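Side-chain contacts in flagellar protein (Xanthomonas campestris pv. campestris, PDB 3C12), which probably takes part in flagellar hook formation as the hook-capping protein FlgD, whose C-terminal part this is, and may act as a scaffold: residues D117-N122 with S129-V134; F43-A48 with F68-T73. One frame throughout, in Å; residues are numbered along the deposited sequence.

Contact 1. Residues D117-N122 with S129-V134; sequences DGLYLN and SPLANV
A β-hairpin of the tudor-like domain brings Tyr120 and Leu121 of strand 118-123 against Ser129 and Pro130 of strand 127-130. The strands run antiparallel, and Leu121 and Ser129 form the hydrogen-bonded pair: Leu121 N donates to Ser129 O at 2.7 Å, while Ser129 N returns a bond of 3.0 Å to Leu121 O. Beyond the non-hydrogen-bonded pair Tyr120-Pro130, a weak bond from Leu131 N to Leu119 O continues the pairing where the second strand gives way to loop.

The two faces of the hairpin differ. On one, Leu121 meets the loop after the strand: its CD1 branch touches Val134 CG2 at 3.7 Å, the two side chains crossing at about a right angle, and its CD2 branch packs against Leu131 CD2 at 4.0 Å. Leu9 touches both Leu121 and Leu131, and Val134 in turn rests on Val14 of strand 13-17, which ties the hairpin to the beginning of the chain. Leu119, its CG anti to the backbone N (chi1 -173°), extends CD2 to within 3.8 Å of Leu131 CB.

On the other face the Tyr120 ring lies across Pro130 at a slant, with CE2 3.6 Å from Pro130 CB. Its far end is fixed within its own segment: Tyr120 OH donates to Asp117 O over 2.8 Å, from 33° off the carbonyl plane, and the carbonyl carbon of Asp117 lies at the edge of the ring.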
ATOM      1  N   ASP A 117      22.248   3.168   7.928  1.00 73.53           N
ATOM      2  CA  ASP A 117      21.409   2.690   6.831  1.00 74.44           C
ATOM      3  C   ASP A 117      20.651   3.763   6.063  1.00 73.39           C
ATOM      4  O   ASP A 117      19.618   3.471   5.451  1.00 73.84           O
ATOM      5  CB  ASP A 117      20.394   1.669   7.354  1.00 77.29           C
ATOM      6  CG  ASP A 117      21.039   0.569   8.174  1.00 80.03           C
ATOM      7  OD1 ASP A 117      22.210   0.201   7.881  1.00 80.38           O
ATOM      8  OD2 ASP A 117      20.361   0.065   9.105  1.00 82.20           O
ATOM      9  N   GLY A 118      21.148   4.995   6.091  1.00 71.60           N
ATOM     10  CA  GLY A 118      20.468   6.067   5.383  1.00 69.06           C
ATOM     11  C   GLY A 118      19.587   6.907   6.292  1.00 67.10           C
ATOM     12  O   GLY A 118      19.609   6.746   7.518  1.00 67.76           O
ATOM     13  N   LEU A 119      18.804   7.798   5.689  1.00 64.78           N
ATOM     14  CA  LEU A 119      17.924   8.684   6.439  1.00 62.99           C
ATOM     15  C   LEU A 119      16.492   8.148   6.582  1.00 62.54           C
ATOM     16  O   LEU A 119      15.886   7.670   5.614  1.00 61.70           O
ATOM     17  CB  LEU A 119      17.918  10.062   5.780  1.00 61.48           C
ATOM     18  CG  LEU A 119      17.178  11.166   6.531  1.00 62.29           C
ATOM     19  CD1 LEU A 119      17.591  12.526   5.967  1.00 61.84           C
ATOM     20  CD2 LEU A 119      15.679  10.965   6.418  1.00 61.96           C
ATOM     21  N   TYR A 120      15.960   8.247   7.802  1.00 62.24           N
ATOM     22  CA  TYR A 120      14.618   7.777   8.119  1.00 61.74           C
ATOM     23  C   TYR A 120      13.736   8.817   8.779  1.00 60.08           C
ATOM     24  O   TYR A 120      14.206   9.656   9.543  1.00 60.60           O
ATOM     25  CB  TYR A 120      14.699   6.546   9.020  1.00 65.14           C
ATOM     26  CG  TYR A 120      15.339   5.384   8.312  1.00 69.86           C
ATOM     27  CD1 TYR A 120      16.729   5.321   8.151  1.00 71.72           C
ATOM     28  CD2 TYR A 120      14.548   4.411   7.681  1.00 71.55           C
ATOM     29  CE1 TYR A 120      17.323   4.324   7.363  1.00 74.13           C
ATOM     30  CE2 TYR A 120      15.123   3.413   6.890  1.00 73.88           C
ATOM     31  CZ  TYR A 120      16.514   3.377   6.730  1.00 75.29           C
ATOM     32  OH  TYR A 120      17.087   2.424   5.904  1.00 77.10           O
ATOM     33  N   LEU A 121      12.445   8.761   8.472  1.00 58.55           N
ATOM     34  CA  LEU A 121      11.489   9.691   9.050  1.00 56.35           C
ATOM     35  C   LEU A 121      10.808   8.977  10.194  1.00 55.05           C
ATOM     36  O   LEU A 121      10.465   7.797  10.091  1.00 53.67           O
ATOM     37  CB  LEU A 121      10.424  10.102   8.036  1.00 56.44           C
ATOM     38  CG  LEU A 121      10.853  10.443   6.618  1.00 57.21           C
ATOM     39  CD1 LEU A 121       9.717  11.193   5.941  1.00 57.66           C
ATOM     40  CD2 LEU A 121      12.106  11.295   6.642  1.00 58.14           C
ATOM     41  N   ASN A 122      10.617   9.701  11.286  1.00 53.72           N
ATOM     42  CA  ASN A 122       9.961   9.148  12.454  1.00 52.15           C
ATOM     43  C   ASN A 122       8.568   9.730  12.429  1.00 50.81           C
ATOM     44  O   ASN A 122       8.339  10.873  12.832  1.00 49.34           O
ATOM     45  CB  ASN A 122      10.737   9.544  13.706  1.00 51.31           C
ATOM     46  CG  ASN A 122      12.203   9.183  13.593  1.00 51.29           C
ATOM     47  OD1 ASN A 122      12.548   8.029  13.326  1.00 50.47           O
ATOM     48  ND2 ASN A 122      13.078  10.172  13.771  1.00 51.48           N
ATOM     49  N   SER A 129       9.840   5.278   8.632  1.00 52.88           N
ATOM     50  CA  SER A 129       9.677   5.273   7.206  1.00 52.75           C
ATOM     51  C   SER A 129      10.896   5.808   6.506  1.00 52.06           C
ATOM     52  O   SER A 129      11.381   6.886   6.820  1.00 50.36           O
ATOM     53  CB  SER A 129       8.471   6.106   6.789  1.00 53.37           C
ATOM     54  OG  SER A 129       8.373   6.122   5.372  1.00 55.05           O
ATOM     55  N   PRO A 130      11.418   5.045   5.547  1.00 52.76           N
ATOM     56  CA  PRO A 130      12.594   5.518   4.822  1.00 53.90           C
ATOM     57  C   PRO A 130      12.206   6.671   3.886  1.00 55.26           C
ATOM     58  O   PRO A 130      11.168   6.635   3.215  1.00 54.84           O
ATOM     59  CB  PRO A 130      13.043   4.279   4.058  1.00 53.12           C
ATOM     60  CG  PRO A 130      11.757   3.549   3.825  1.00 52.57           C
ATOM     61  CD  PRO A 130      11.084   3.665   5.161  1.00 52.25           C
ATOM     62  N   LEU A 131      13.025   7.713   3.888  1.00 56.29           N
ATOM     63  CA  LEU A 131      12.797   8.850   3.015  1.00 55.91           C
ATOM     64  C   LEU A 131      12.901   8.186   1.649  1.00 56.49           C
ATOM     65  O   LEU A 131      13.979   7.709   1.276  1.00 59.11           O
ATOM     66  CB  LEU A 131      13.927   9.866   3.210  1.00 55.78           C
ATOM     67  CG  LEU A 131      13.890  11.197   2.463  1.00 55.59           C
ATOM     68  CD1 LEU A 131      14.213  10.978   0.990  1.00 53.55           C
ATOM     69  CD2 LEU A 131      12.518  11.837   2.659  1.00 54.53           C
ATOM     70  N   ALA A 132      11.787   8.120   0.926  1.00 54.00           N
ATOM     71  CA  ALA A 132      11.743   7.474  -0.391  1.00 53.43           C
ATOM     72  C   ALA A 132      10.363   6.878  -0.522  1.00 53.51           C
ATOM     73  O   ALA A 132       9.745   6.935  -1.589  1.00 53.36           O
ATOM     74  CB  ALA A 132      12.788   6.356  -0.503  1.00 50.17           C
ATOM     75  N   ASN A 133       9.894   6.294   0.576  1.00 53.84           N
ATOM     76  CA  ASN A 133       8.578   5.700   0.611  1.00 53.80           C
ATOM     77  C   ASN A 133       7.578   6.830   0.641  1.00 54.23           C
ATOM     78  O   ASN A 133       6.381   6.602   0.553  1.00 54.46           O
ATOM     79  CB  ASN A 133       8.396   4.825   1.851  1.00 55.29           C
ATOM     80  CG  ASN A 133       9.170   3.525   1.775  1.00 56.46           C
ATOM     81  OD1 ASN A 133       8.748   2.516   2.322  1.00 56.62           O
ATOM     82  ND2 ASN A 133      10.312   3.548   1.103  1.00 57.49           N
ATOM     83  N   VAL A 134       8.070   8.059   0.758  1.00 54.34           N
ATOM     84  CA  VAL A 134       7.175   9.209   0.795  1.00 54.83           C
ATOM     85  C   VAL A 134       6.547   9.465  -0.570  1.00 55.78           C
ATOM     86  O   VAL A 134       7.227   9.445  -1.595  1.00 55.97           O
ATOM     87  CB  VAL A 134       7.902  10.488   1.255  1.00 54.90           C
ATOM     88  CG1 VAL A 134       6.894  11.629   1.425  1.00 55.59           C
ATOM     89  CG2 VAL A 134       8.628  10.224   2.560  1.00 54.13           C
TER

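Contact 2. Residues F43-A48 with F68-T73; sequences FEITDA and FAWDGT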
ATOM      1  N   PHE A  43     -13.743   2.071   2.798  1.00 45.45           N
ATOM      2  CA  PHE A  43     -12.574   1.892   3.640  1.00 47.00           C
ATOM      3  C   PHE A  43     -12.998   1.137   4.885  1.00 46.43           C
ATOM      4  O   PHE A  43     -13.854   1.588   5.630  1.00 46.71           O
ATOM      5  CB  PHE A  43     -11.979   3.249   4.020  1.00 47.24           C
ATOM      6  CG  PHE A  43     -11.648   4.114   2.839  1.00 50.23           C
ATOM      7  CD1 PHE A  43     -12.645   4.810   2.170  1.00 51.22           C
ATOM      8  CD2 PHE A  43     -10.343   4.211   2.378  1.00 48.93           C
ATOM      9  CE1 PHE A  43     -12.347   5.589   1.061  1.00 52.24           C
ATOM     10  CE2 PHE A  43     -10.037   4.988   1.269  1.00 51.15           C
ATOM     11  CZ  PHE A  43     -11.042   5.677   0.610  1.00 52.09           C
ATOM     12  N   GLU A  44     -12.400  -0.025   5.096  1.00 47.59           N
ATOM     13  CA  GLU A  44     -12.726  -0.847   6.244  1.00 50.68           C
ATOM     14  C   GLU A  44     -11.590  -0.873   7.261  1.00 50.71           C
ATOM     15  O   GLU A  44     -10.454  -1.196   6.926  1.00 49.41           O
ATOM     16  CB  GLU A  44     -13.028  -2.264   5.777  1.00 53.99           C
ATOM     17  CG  GLU A  44     -13.256  -3.251   6.897  1.00 60.11           C
ATOM     18  CD  GLU A  44     -13.259  -4.677   6.401  1.00 64.09           C
ATOM     19  OE1 GLU A  44     -12.235  -5.100   5.820  1.00 67.35           O
ATOM     20  OE2 GLU A  44     -14.279  -5.372   6.589  1.00 66.51           O
ATOM     21  N   ILE A  45     -11.908  -0.537   8.506  1.00 50.59           N
ATOM     22  CA  ILE A  45     -10.921  -0.525   9.578  1.00 51.27           C
ATOM     23  C   ILE A  45     -11.024  -1.780  10.448  1.00 50.94           C
ATOM     24  O   ILE A  45     -12.076  -2.062  11.007  1.00 51.22           O
ATOM     25  CB  ILE A  45     -11.100   0.732  10.468  1.00 52.00           C
ATOM     26  CG1 ILE A  45     -10.485   1.946   9.780  1.00 50.92           C
ATOM     27  CG2 ILE A  45     -10.447   0.522  11.822  1.00 53.03           C
ATOM     28  CD1 ILE A  45     -11.046   2.221   8.429  1.00 52.57           C
ATOM     29  N   THR A  46      -9.935  -2.534  10.552  1.00 51.41           N
ATOM     30  CA  THR A  46      -9.929  -3.740  11.374  1.00 52.59           C
ATOM     31  C   THR A  46      -8.922  -3.596  12.515  1.00 53.42           C
ATOM     32  O   THR A  46      -8.067  -2.709  12.486  1.00 52.82           O
ATOM     33  CB  THR A  46      -9.593  -4.984  10.544  1.00 52.17           C
ATOM     34  OG1 THR A  46      -8.341  -4.792   9.881  1.00 54.85           O
ATOM     35  CG2 THR A  46     -10.671  -5.237   9.515  1.00 52.08           C
ATOM     36  N   ASP A  47      -9.030  -4.457  13.524  1.00 54.32           N
ATOM     37  CA  ASP A  47      -8.125  -4.381  14.669  1.00 55.48           C
ATOM     38  C   ASP A  47      -6.994  -5.394  14.600  1.00 56.12           C
ATOM     39  O   ASP A  47      -6.822  -6.079  13.594  1.00 54.45           O
ATOM     40  CB  ASP A  47      -8.889  -4.563  15.989  1.00 54.70           C
ATOM     41  CG  ASP A  47      -9.406  -5.976  16.187  1.00 55.79           C
ATOM     42  OD1 ASP A  47      -8.977  -6.887  15.451  1.00 54.69           O
ATOM     43  OD2 ASP A  47     -10.235  -6.180  17.095  1.00 56.97           O
ATOM     44  N   ALA A  48      -6.231  -5.474  15.688  1.00 58.64           N
ATOM     45  CA  ALA A  48      -5.090  -6.382  15.797  1.00 61.28           C
ATOM     46  C   ALA A  48      -5.373  -7.782  15.253  1.00 63.38           C
ATOM     47  O   ALA A  48      -4.653  -8.266  14.373  1.00 64.42           O
ATOM     48  CB  ALA A  48      -4.627  -6.468  17.257  1.00 60.97           C
ATOM     49  N   PHE A  68     -10.010  10.016   2.690  1.00 54.66           N
ATOM     50  CA  PHE A  68     -10.780   9.287   3.690  1.00 54.52           C
ATOM     51  C   PHE A  68     -10.412   9.819   5.064  1.00 54.84           C
ATOM     52  O   PHE A  68      -9.335  10.386   5.247  1.00 54.60           O
ATOM     53  CB  PHE A  68     -10.488   7.781   3.610  1.00 52.87           C
ATOM     54  CG  PHE A  68      -9.132   7.383   4.132  1.00 52.80           C
ATOM     55  CD1 PHE A  68      -8.876   7.349   5.497  1.00 51.87           C
ATOM     56  CD2 PHE A  68      -8.110   7.042   3.256  1.00 50.89           C
ATOM     57  CE1 PHE A  68      -7.630   6.985   5.976  1.00 50.76           C
ATOM     58  CE2 PHE A  68      -6.862   6.676   3.728  1.00 50.63           C
ATOM     59  CZ  PHE A  68      -6.622   6.648   5.092  1.00 50.24           C
ATOM     60  N   ALA A  69     -11.304   9.639   6.030  1.00 55.38           N
ATOM     61  CA  ALA A  69     -11.052  10.106   7.384  1.00 56.40           C
ATOM     62  C   ALA A  69     -11.824   9.294   8.411  1.00 57.24           C
ATOM     63  O   ALA A  69     -13.044   9.167   8.329  1.00 57.42           O
ATOM     64  CB  ALA A  69     -11.413  11.578   7.504  1.00 55.87           C
ATOM     65  N   TRP A  70     -11.101   8.735   9.375  1.00 58.32           N
ATOM     66  CA  TRP A  70     -11.721   7.952  10.427  1.00 58.60           C
ATOM     67  C   TRP A  70     -11.650   8.766  11.705  1.00 59.57           C
ATOM     68  O   TRP A  70     -10.591   9.277  12.063  1.00 59.69           O
ATOM     69  CB  TRP A  70     -11.002   6.611  10.605  1.00 57.57           C
ATOM     70  CG  TRP A  70     -11.581   5.775  11.700  1.00 58.37           C
ATOM     71  CD1 TRP A  70     -12.904   5.615  11.994  1.00 58.66           C
ATOM     72  CD2 TRP A  70     -10.862   4.977  12.647  1.00 58.96           C
ATOM     73  NE1 TRP A  70     -13.053   4.769  13.064  1.00 58.94           N
ATOM     74  CE2 TRP A  70     -11.815   4.363  13.485  1.00 59.24           C
ATOM     75  CE3 TRP A  70      -9.504   4.723  12.870  1.00 59.04           C
ATOM     76  CZ2 TRP A  70     -11.455   3.508  14.531  1.00 60.73           C
ATOM     77  CZ3 TRP A  70      -9.147   3.871  13.911  1.00 60.66           C
ATOM     78  CH2 TRP A  70     -10.120   3.275  14.727  1.00 61.21           C
ATOM     79  N   ASP A  71     -12.793   8.894  12.376  1.00 61.35           N
ATOM     80  CA  ASP A  71     -12.891   9.651  13.617  1.00 62.49           C
ATOM     81  C   ASP A  71     -12.393   8.874  14.832  1.00 62.21           C
ATOM     82  O   ASP A  71     -12.424   9.377  15.950  1.00 62.74           O
ATOM     83  CB  ASP A  71     -14.337  10.092  13.848  1.00 64.33           C
ATOM     84  CG  ASP A  71     -15.321   8.979  13.619  1.00 66.91           C
ATOM     85  OD1 ASP A  71     -14.981   7.824  13.939  1.00 68.35           O
ATOM     86  OD2 ASP A  71     -16.432   9.256  13.126  1.00 68.61           O
ATOM     87  N   GLY A  72     -11.943   7.645  14.621  1.00 61.39           N
ATOM     88  CA  GLY A  72     -11.431   6.862  15.728  1.00 60.84           C
ATOM     89  C   GLY A  72     -12.478   6.146  16.555  1.00 60.89           C
ATOM     90  O   GLY A  72     -12.223   5.742  17.693  1.00 59.87           O
ATOM     91  N   THR A  73     -13.667   5.991  15.989  1.00 61.10           N
ATOM     92  CA  THR A  73     -14.748   5.300  16.681  1.00 61.77           C
ATOM     93  C   THR A  73     -15.202   4.094  15.868  1.00 61.39           C
ATOM     94  O   THR A  73     -15.004   4.055  14.651  1.00 60.92           O
ATOM     95  CB  THR A  73     -15.949   6.236  16.909  1.00 61.78           C
ATOM     96  OG1 THR A  73     -16.275   6.899  15.684  1.00 62.03           O
ATOM     97  CG2 THR A  73     -15.619   7.270  17.967  1.00 61.60           C
TER
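Phe43 and Phe68 meet through a methylene placed over a ring: Phe68 CB sits 3.5 Å from the centroid of the Phe43 ring, only 6° off its normal, a CH-π contact over the centre of the face. In Phe68 CG lies between the backbone N and the carbonyl carbon (chi1 73°), which sets CD2 beside Phe43 CE2 (3.4 Å) with the ring planes oblique, inclined at 39°. Ile87 of strand 83-93 packs on both phenylalanines.

Two residues along each strand, Ile45 presents its CG2 branch, anti to the backbone N, to the six-membered ring of Trp70. The methyl lies 4.1 Å from that ring's centroid, toward the rim, while Gly72 CA covers the opposite face. The indole is thus held between a methyl and a backbone carbon, and its rotation is further fixed by a bond from Trp70 NE1 to Thr73 O, 2.6 Å long and close to the ring plane. Asp71 OD1 accepts from Thr73 N, an Asx turn, in the loop that follows the strand. Strand 39-46, paired with 52-60 and 83-93, thus meets strand 64-70, paired with 29-35, through side chains alone, as the two sheets of an Ig-like β-sandwich do across their core.

Contact 2 belongs to the buried interior of the Ig-like domain, whereas contact 1 is a partly buried hairpin of the tudor-like domain; their centres lie 25 Å apart, on opposite sides of the centre of the chain. They share no strand, yet the long strand 98-115 links them: it pairs with strand 118-123 of contact 1, and also with 83-93 and 29-35, the neighbours of strands 39-46 and 64-70 of contact 2. In contact 1 neighbouring strands are joined by backbone bonds, with aliphatic packing added on one face and a tyrosine on the other. The strands of contact 2 are 7.6 Å apart or more, measured from Phe43 CA to Phe68 CA, and aromatic rings, a methylene and a methyl bridge them instead.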